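Local coordinates for protein thymine dioxygenase (Neurospora crassa, PDB 5C3Q) that probably acts as an iron- and 2-oxoglutarate-dependent dioxygenase that hydroxylates the methyl group of thymine, and is seen here with thymine, 2-oxoglutarate and nickel bound, at residues I18-F23 with N52-P57; G257-R262 with E319-G324. All blocks are in the same frame, centred on the assembly; numbering follows the deposited sequence.

Interaction 1. Residues I18-F23 with N52-P57; sequences IDFSKF and NIPIQP. With EDO (1,2-ethanediol), chain L.
The turn where strand 13-19 gives way to helix 21-25 is capped by D19, and it is against this Asx turn that N52 packs. Strands 13-19 and 47-51 run parallel as neighbours in the large sheet of the double-stranded beta-helix protein, and the contact forms where both segments leave it. The carboxylate of D19 faces two ways. Its OD1 takes the hydroxyl of S21, with OG 2.6 Å from OD1 on the syn side and 27° out of the carboxylate plane; the same OD1 also receives a weak capping bond from S21 N. Across the contact, N52 ND2 donates a weak bond to D19 OD2, with ND2 3.1 Å from OD2. With the carboxylate and amide planes 69° apart, the amide is turned well out of the carboxylate plane. N52 itself has a left-handed helical backbone (phi 51°), and its CB packs 4.0 Å from S21 CB, next to the polar link. Deeper in, the contact turns apolar. F20 carries CG anti to its own N, and this sends the ring inward to L161 and E164 of helix 147-173, while F20 CB rests 4.0 Å from I53 CG2. On the far side of I53 an ethanediol, probably from the crystallisation liquor, brings O2 to 3.4 Å from CG1. The last touch is made by proline, whose CD meets the edge of the F20 ring, with P54 CD lying 4.2 Å from F20 CD2.

Interaction 2. Residues G257-R262 with E319-G324; sequences GDLLAR and EGINSG. With EDO (1,2-ethanediol), chain K.
R262 reaches from helix 258-263 to E319 and I321, the residues that lead into the C-terminal helix 323-332, and shows how one long side chain can be apolar along its shaft and polar at its rim. From CB the chain runs straight out, CG anti to the backbone N (chi1 -176°) and every bond extended as far as NE, which carries the guanidinium across to the other segment. CD is the first atom to meet the partner, 3.6 Å from I321 CD1. I321 CD1 also sits over NE, 3.4 Å away, and NE donates to a water 2.9 Å from it. The same methyl lies 3.3 Å above one guanidinium face, offset toward the rim on the NE side, and I321 CG2 comes near NH2, while the N-H donors, which lie in the plane, are used at the edge. NH2 gives an almost straight bond (176°) to the main-chain E319 O at 2.8 Å, although it approaches that carbonyl tilted 25° from its plane. An ethanediol, probably from the crystallisation liquor, bridges the two terminal nitrogens: NH1 is 2.8 Å from its O2, and NH2 is 3.2 Å from its O1. One turn back, L259 continues the apolar seam, with CD1 3.6 Å from I321 CD1 and CD2 beside the S323 hydroxyl. E319 O thus takes two bonds, one direct from NH2 and one from the water on NE: the arginine recognises backbone, and the distant E319 carboxylate may add only a weak, longer-range attraction.

In the fold
The large sheet ties the two contacts together. Its strands 13-19, 47-51 and 251-256 lie side by side: interaction 1 gathers residues just beyond the first two, and interaction 2 begins where the third runs into helix 258-263. The contacts do not touch, their centres being 27 Å apart and their nearest atoms about 12 Å. They also differ in their relation to catalysis. Interaction 1 is a surface contact away from the annotated sites, whereas the L259 side chain of interaction 2 lies about 9 Å from the bound thymine and about 13 Å from the nickel ion. Backbone bonds between D258 and D218 and between L259 and Y219 join that helix to residues of the thymine pocket.

Interaction 1. Residues I18-F23 with N52-P57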
ATOM      1  N   ILE A  18      -8.808 -15.000  -1.187  1.00 21.89           N
ATOM      2  CA  ILE A  18      -9.790 -15.213  -0.128  1.00 22.45           C
ATOM      3  C   ILE A  18     -11.049 -14.402  -0.415  1.00 22.98           C
ATOM      4  O   ILE A  18     -10.974 -13.228  -0.787  1.00 22.07           O
ATOM      5  CB  ILE A  18      -9.196 -14.854   1.256  1.00 22.19           C
ATOM      6  CG1 ILE A  18      -8.053 -15.819   1.587  1.00 22.13           C
ATOM      7  CG2 ILE A  18     -10.262 -14.930   2.343  1.00 22.49           C
ATOM      8  CD1 ILE A  18      -7.128 -15.364   2.688  1.00 22.12           C
ATOM      9  N   ASP A  19     -12.200 -15.052  -0.269  1.00 24.12           N
ATOM     10  CA  ASP A  19     -13.491 -14.410  -0.464  1.00 25.13           C
ATOM     11  C   ASP A  19     -13.882 -13.727   0.842  1.00 24.66           C
ATOM     12  O   ASP A  19     -14.325 -14.382   1.782  1.00 25.00           O
ATOM     13  CB  ASP A  19     -14.541 -15.453  -0.868  1.00 26.68           C
ATOM     14  CG  ASP A  19     -15.918 -14.858  -1.071  1.00 27.95           C
ATOM     15  OD1 ASP A  19     -16.201 -13.763  -0.538  1.00 28.31           O
ATOM     16  OD2 ASP A  19     -16.733 -15.495  -1.766  1.00 29.99           O
ATOM     17  N   PHE A  20     -13.728 -12.408   0.893  1.00 23.94           N
ATOM     18  CA  PHE A  20     -13.911 -11.675   2.145  1.00 23.76           C
ATOM     19  C   PHE A  20     -15.358 -11.687   2.644  1.00 24.18           C
ATOM     20  O   PHE A  20     -15.598 -11.596   3.850  1.00 24.00           O
ATOM     21  CB  PHE A  20     -13.408 -10.235   2.010  1.00 23.43           C
ATOM     22  CG  PHE A  20     -13.168  -9.556   3.328  1.00 23.25           C
ATOM     23  CD1 PHE A  20     -12.207 -10.038   4.202  1.00 23.08           C
ATOM     24  CD2 PHE A  20     -13.897  -8.435   3.694  1.00 23.48           C
ATOM     25  CE1 PHE A  20     -11.976  -9.417   5.421  1.00 22.99           C
ATOM     26  CE2 PHE A  20     -13.672  -7.812   4.910  1.00 23.49           C
ATOM     27  CZ  PHE A  20     -12.710  -8.300   5.773  1.00 22.96           C
ATOM     28  N   SER A  21     -16.316 -11.815   1.726  1.00 25.01           N
ATOM     29  CA  SER A  21     -17.728 -11.862   2.097  1.00 26.01           C
ATOM     30  C   SER A  21     -18.017 -13.043   3.033  1.00 26.76           C
ATOM     31  O   SER A  21     -18.944 -12.989   3.838  1.00 27.00           O
ATOM     32  CB  SER A  21     -18.622 -11.931   0.850  1.00 26.58           C
ATOM     33  OG  SER A  21     -18.608 -13.222   0.265  1.00 27.15           O
ATOM     34  N   LYS A  22     -17.216 -14.099   2.930  1.00 27.21           N
ATOM     35  CA  LYS A  22     -17.362 -15.260   3.808  1.00 28.26           C
ATOM     36  C   LYS A  22     -16.936 -14.976   5.260  1.00 28.16           C
ATOM     37  O   LYS A  22     -17.444 -15.613   6.183  1.00 28.77           O
ATOM     38  CB  LYS A  22     -16.623 -16.466   3.221  1.00 28.78           C
ATOM     39  CG  LYS A  22     -17.243 -16.921   1.903  1.00 29.94           C
ATOM     40  CD  LYS A  22     -16.567 -18.146   1.307  1.00 30.70           C
ATOM     41  CE  LYS A  22     -17.411 -18.716   0.172  1.00 31.93           C
ATOM     42  NZ  LYS A  22     -16.812 -19.933  -0.441  1.00 32.85           N
ATOM     43  N   PHE A  23     -16.023 -14.025   5.469  1.00 27.59           N
ATOM     44  CA  PHE A  23     -15.722 -13.559   6.830  1.00 27.67           C
ATOM     45  C   PHE A  23     -16.848 -12.667   7.359  1.00 28.77           C
ATOM     46  O   PHE A  23     -17.240 -12.775   8.519  1.00 28.36           O
ATOM     47  CB  PHE A  23     -14.391 -12.801   6.904  1.00 26.82           C
ATOM     48  CG  PHE A  23     -14.135 -12.171   8.249  1.00 26.73           C
ATOM     49  CD1 PHE A  23     -13.807 -12.958   9.345  1.00 26.89           C
ATOM     50  CD2 PHE A  23     -14.257 -10.798   8.430  1.00 26.90           C
ATOM     51  CE1 PHE A  23     -13.591 -12.389  10.593  1.00 27.26           C
ATOM     52  CE2 PHE A  23     -14.036 -10.219   9.672  1.00 26.94           C
ATOM     53  CZ  PHE A  23     -13.703 -11.015  10.757  1.00 27.04           C
ATOM     54  N   ASN A  52     -14.703 -10.076  -3.417  1.00 26.60           N
ATOM     55  CA  ASN A  52     -16.008  -9.797  -2.811  1.00 27.74           C
ATOM     56  C   ASN A  52     -15.909  -8.976  -1.534  1.00 28.37           C
ATOM     57  O   ASN A  52     -16.477  -9.333  -0.497  1.00 28.87           O
ATOM     58  CB  ASN A  52     -16.776 -11.098  -2.566  1.00 28.55           C
ATOM     59  CG  ASN A  52     -17.031 -11.867  -3.847  1.00 29.26           C
ATOM     60  OD1 ASN A  52     -17.093 -11.283  -4.926  1.00 30.02           O
ATOM     61  ND2 ASN A  52     -17.167 -13.177  -3.738  1.00 29.77           N
ATOM     62  N   ILE A  53     -15.165  -7.879  -1.619  1.00 28.44           N
ATOM     63  CA  ILE A  53     -15.078  -6.914  -0.527  1.00 29.03           C
ATOM     64  C   ILE A  53     -16.295  -5.987  -0.598  1.00 29.60           C
ATOM     65  O   ILE A  53     -16.949  -5.908  -1.638  1.00 30.00           O
ATOM     66  CB  ILE A  53     -13.756  -6.101  -0.563  1.00 28.42           C
ATOM     67  CG1 ILE A  53     -13.529  -5.450  -1.935  1.00 28.82           C
ATOM     68  CG2 ILE A  53     -12.576  -7.000  -0.212  1.00 28.35           C
ATOM     69  CD1 ILE A  53     -12.566  -4.283  -1.912  1.00 28.18           C
ATOM     70  N   PRO A  54     -16.608  -5.279   0.500  1.00 30.11           N
ATOM     71  CA  PRO A  54     -17.795  -4.413   0.493  1.00 31.68           C
ATOM     72  C   PRO A  54     -17.739  -3.211  -0.469  1.00 32.45           C
ATOM     73  O   PRO A  54     -18.786  -2.648  -0.796  1.00 33.61           O
ATOM     74  CB  PRO A  54     -17.893  -3.925   1.948  1.00 31.60           C
ATOM     75  CG  PRO A  54     -17.045  -4.860   2.739  1.00 31.05           C
ATOM     76  CD  PRO A  54     -15.946  -5.278   1.814  1.00 30.35           C
ATOM     77  N   ILE A  55     -16.548  -2.819  -0.914  1.00 32.50           N
ATOM     78  CA  ILE A  55     -16.416  -1.718  -1.879  1.00 33.02           C
ATOM     79  C   ILE A  55     -16.853  -2.200  -3.261  1.00 34.16           C
ATOM     80  O   ILE A  55     -16.290  -3.156  -3.789  1.00 33.60           O
ATOM     81  CB  ILE A  55     -14.968  -1.176  -1.938  1.00 32.62           C
ATOM     82  CG1 ILE A  55     -14.584  -0.559  -0.589  1.00 32.12           C
ATOM     83  CG2 ILE A  55     -14.824  -0.134  -3.044  1.00 32.81           C
ATOM     84  CD1 ILE A  55     -13.100  -0.313  -0.410  1.00 31.57           C
ATOM     85  N   GLN A  56     -17.849  -1.531  -3.841  1.00 35.47           N
ATOM     86  CA  GLN A  56     -18.446  -1.954  -5.115  1.00 36.89           C
ATOM     87  C   GLN A  56     -17.526  -1.704  -6.314  1.00 36.66           C
ATOM     88  O   GLN A  56     -16.871  -0.664  -6.384  1.00 35.10           O
ATOM     89  CB  GLN A  56     -19.776  -1.228  -5.353  1.00 38.89           C
ATOM     90  CG  GLN A  56     -20.888  -1.608  -4.391  1.00 40.01           C
ATOM     91  CD  GLN A  56     -21.342  -3.051  -4.539  1.00 41.58           C
ATOM     92  OE1 GLN A  56     -21.317  -3.815  -3.575  1.00 42.40           O
ATOM     93  NE2 GLN A  56     -21.757  -3.433  -5.747  1.00 42.51           N
ATOM     94  N   PRO A  57     -17.492  -2.651  -7.274  1.00 37.46           N
ATOM     95  CA  PRO A  57     -16.617  -2.500  -8.448  1.00 37.28           C
ATOM     96  C   PRO A  57     -16.915  -1.274  -9.315  1.00 37.43           C
ATOM     97  O   PRO A  57     -15.984  -0.692  -9.871  1.00 36.74           O
ATOM     98  CB  PRO A  57     -16.823  -3.799  -9.245  1.00 37.87           C
ATOM     99  CG  PRO A  57     -17.937  -4.534  -8.595  1.00 38.28           C
ATOM    100  CD  PRO A  57     -18.163  -3.964  -7.231  1.00 38.12           C
TER
HETATM  101  C1  EDO L 408     -13.523  -3.976  -6.829  1.00 58.28           C
HETATM  102  O1  EDO L 408     -12.451  -3.924  -5.881  1.00 59.17           O
HETATM  103  C2  EDO L 408     -14.582  -4.932  -6.315  1.00 58.55           C
HETATM  104  O2  EDO L 408     -14.846  -4.645  -4.939  1.00 59.22           O

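Interaction 2. Residues G257-R262 with E319-G324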
ATOM      1  N   GLY A 257       2.269  -4.212   6.725  1.00 18.65           N
ATOM      2  CA  GLY A 257       3.397  -3.295   6.774  1.00 18.21           C
ATOM      3  C   GLY A 257       4.321  -3.553   7.959  1.00 18.26           C
ATOM      4  O   GLY A 257       4.059  -4.410   8.803  1.00 17.99           O
ATOM      5  N   ASP A 258       5.392  -2.772   8.033  1.00 18.22           N
ATOM      6  CA  ASP A 258       6.444  -2.992   9.020  1.00 18.61           C
ATOM      7  C   ASP A 258       5.973  -2.832  10.453  1.00 18.99           C
ATOM      8  O   ASP A 258       6.457  -3.527  11.338  1.00 19.30           O
ATOM      9  CB  ASP A 258       7.639  -2.081   8.731  1.00 18.74           C
ATOM     10  CG  ASP A 258       8.330  -2.433   7.424  1.00 19.10           C
ATOM     11  OD1 ASP A 258       8.153  -3.586   6.958  1.00 18.88           O
ATOM     12  OD2 ASP A 258       9.045  -1.572   6.863  1.00 18.97           O
ATOM     13  N   LEU A 259       5.021  -1.931  10.685  1.00 19.10           N
ATOM     14  CA  LEU A 259       4.520  -1.715  12.032  1.00 19.53           C
ATOM     15  C   LEU A 259       3.730  -2.943  12.511  1.00 18.80           C
ATOM     16  O   LEU A 259       3.871  -3.363  13.661  1.00 18.56           O
ATOM     17  CB  LEU A 259       3.679  -0.429  12.095  1.00 20.60           C
ATOM     18  CG  LEU A 259       3.763   0.514  13.302  1.00 22.39           C
ATOM     19  CD1 LEU A 259       5.124   0.546  13.990  1.00 23.05           C
ATOM     20  CD2 LEU A 259       3.360   1.920  12.860  1.00 22.89           C
ATOM     21  N   LEU A 260       2.925  -3.539  11.633  1.00 18.20           N
ATOM     22  CA  LEU A 260       2.194  -4.764  11.998  1.00 18.11           C
ATOM     23  C   LEU A 260       3.150  -5.940  12.221  1.00 17.79           C
ATOM     24  O   LEU A 260       2.975  -6.712  13.152  1.00 17.94           O
ATOM     25  CB  LEU A 260       1.128  -5.123  10.952  1.00 17.80           C
ATOM     26  CG  LEU A 260       0.287  -6.378  11.232  1.00 18.13           C
ATOM     27  CD1 LEU A 260      -0.367  -6.336  12.608  1.00 18.60           C
ATOM     28  CD2 LEU A 260      -0.775  -6.552  10.159  1.00 18.20           C
ATOM     29  N   ALA A 261       4.164  -6.062  11.371  1.00 17.89           N
ATOM     30  CA  ALA A 261       5.204  -7.078  11.554  1.00 18.31           C
ATOM     31  C   ALA A 261       5.782  -6.993  12.964  1.00 18.96           C
ATOM     32  O   ALA A 261       5.824  -7.980  13.698  1.00 18.87           O
ATOM     33  CB  ALA A 261       6.307  -6.895  10.522  1.00 18.20           C
ATOM     34  N   ARG A 262       6.191  -5.786  13.331  1.00 19.49           N
ATOM     35  CA  ARG A 262       6.753  -5.505  14.648  1.00 20.79           C
ATOM     36  C   ARG A 262       5.734  -5.725  15.779  1.00 20.99           C
ATOM     37  O   ARG A 262       6.043  -6.335  16.797  1.00 21.03           O
ATOM     38  CB  ARG A 262       7.239  -4.060  14.664  1.00 21.68           C
ATOM     39  CG  ARG A 262       7.934  -3.646  15.935  1.00 23.01           C
ATOM     40  CD  ARG A 262       8.128  -2.146  15.968  1.00 23.76           C
ATOM     41  NE  ARG A 262       8.865  -1.785  17.172  1.00 24.63           N
ATOM     42  CZ  ARG A 262      10.043  -1.168  17.206  1.00 24.95           C
ATOM     43  NH1 ARG A 262      10.653  -0.776  16.091  1.00 24.23           N
ATOM     44  NH2 ARG A 262      10.594  -0.921  18.387  1.00 25.83           N
ATOM     45  N   GLU A 319      11.228  -3.282  21.588  1.00 30.71           N
ATOM     46  CA  GLU A 319      10.744  -2.310  22.565  1.00 32.53           C
ATOM     47  C   GLU A 319       9.471  -1.667  22.036  1.00 31.01           C
ATOM     48  O   GLU A 319       9.273  -1.577  20.825  1.00 29.92           O
ATOM     49  CB  GLU A 319      11.784  -1.210  22.814  1.00 34.87           C
ATOM     50  CG  GLU A 319      13.038  -1.682  23.527  1.00 37.52           C
ATOM     51  CD  GLU A 319      13.973  -0.543  23.904  1.00 40.17           C
ATOM     52  OE1 GLU A 319      13.486   0.502  24.387  1.00 42.17           O
ATOM     53  OE2 GLU A 319      15.202  -0.701  23.729  1.00 41.72           O
ATOM     54  N   GLY A 320       8.615  -1.216  22.945  1.00 30.61           N
ATOM     55  CA  GLY A 320       7.416  -0.480  22.556  1.00 29.97           C
ATOM     56  C   GLY A 320       7.771   0.828  21.864  1.00 29.49           C
ATOM     57  O   GLY A 320       8.786   1.440  22.175  1.00 29.45           O
ATOM     58  N   ILE A 321       6.951   1.239  20.902  1.00 28.71           N
ATOM     59  CA  ILE A 321       7.134   2.523  20.225  1.00 28.01           C
ATOM     60  C   ILE A 321       5.797   3.192  19.953  1.00 26.76           C
ATOM     61  O   ILE A 321       4.773   2.524  19.801  1.00 25.79           O
ATOM     62  CB  ILE A 321       7.862   2.383  18.870  1.00 28.44           C
ATOM     63  CG1 ILE A 321       7.291   1.211  18.068  1.00 27.99           C
ATOM     64  CG2 ILE A 321       9.361   2.214  19.077  1.00 29.33           C
ATOM     65  CD1 ILE A 321       7.534   1.324  16.586  1.00 27.87           C
ATOM     66  N   ASN A 322       5.828   4.517  19.886  1.00 25.91           N
ATOM     67  CA  ASN A 322       4.679   5.288  19.446  1.00 25.53           C
ATOM     68  C   ASN A 322       4.531   5.163  17.934  1.00 24.45           C
ATOM     69  O   ASN A 322       5.488   5.381  17.195  1.00 23.90           O
ATOM     70  CB  ASN A 322       4.839   6.762  19.814  1.00 26.23           C
ATOM     71  CG  ASN A 322       3.757   7.623  19.204  1.00 25.86           C
ATOM     72  OD1 ASN A 322       4.006   8.364  18.257  1.00 25.83           O
ATOM     73  ND2 ASN A 322       2.541   7.497  19.715  1.00 25.96           N
ATOM     74  N   SER A 323       3.326   4.834  17.487  1.00 24.23           N
ATOM     75  CA  SER A 323       3.043   4.622  16.069  1.00 24.12           C
ATOM     76  C   SER A 323       3.355   5.861  15.220  1.00 23.50           C
ATOM     77  O   SER A 323       4.098   5.780  14.241  1.00 22.89           O
ATOM     78  CB  SER A 323       1.574   4.226  15.886  1.00 24.64           C
ATOM     79  OG  SER A 323       1.315   3.856  14.547  1.00 25.64           O
ATOM     80  N   GLY A 324       2.785   6.999  15.604  1.00 23.69           N
ATOM     81  CA  GLY A 324       2.969   8.254  14.869  1.00 23.78           C
ATOM     82  C   GLY A 324       4.430   8.618  14.678  1.00 23.80           C
ATOM     83  O   GLY A 324       4.863   8.927  13.569  1.00 23.00           O
TER
HETATM   84  C1  EDO K 407      13.159   1.155  18.172  1.00 43.91           C
HETATM   85  O1  EDO K 407      13.422   0.247  19.253  1.00 47.04           O
HETATM   86  C2  EDO K 407      13.539   0.470  16.865  1.00 42.53           C
HETATM   87  O2  EDO K 407      12.787   0.969  15.752  1.00 41.62           O
HETATM   88  O   HOH W   1       7.108  -2.747  19.283  1.00 33.28           O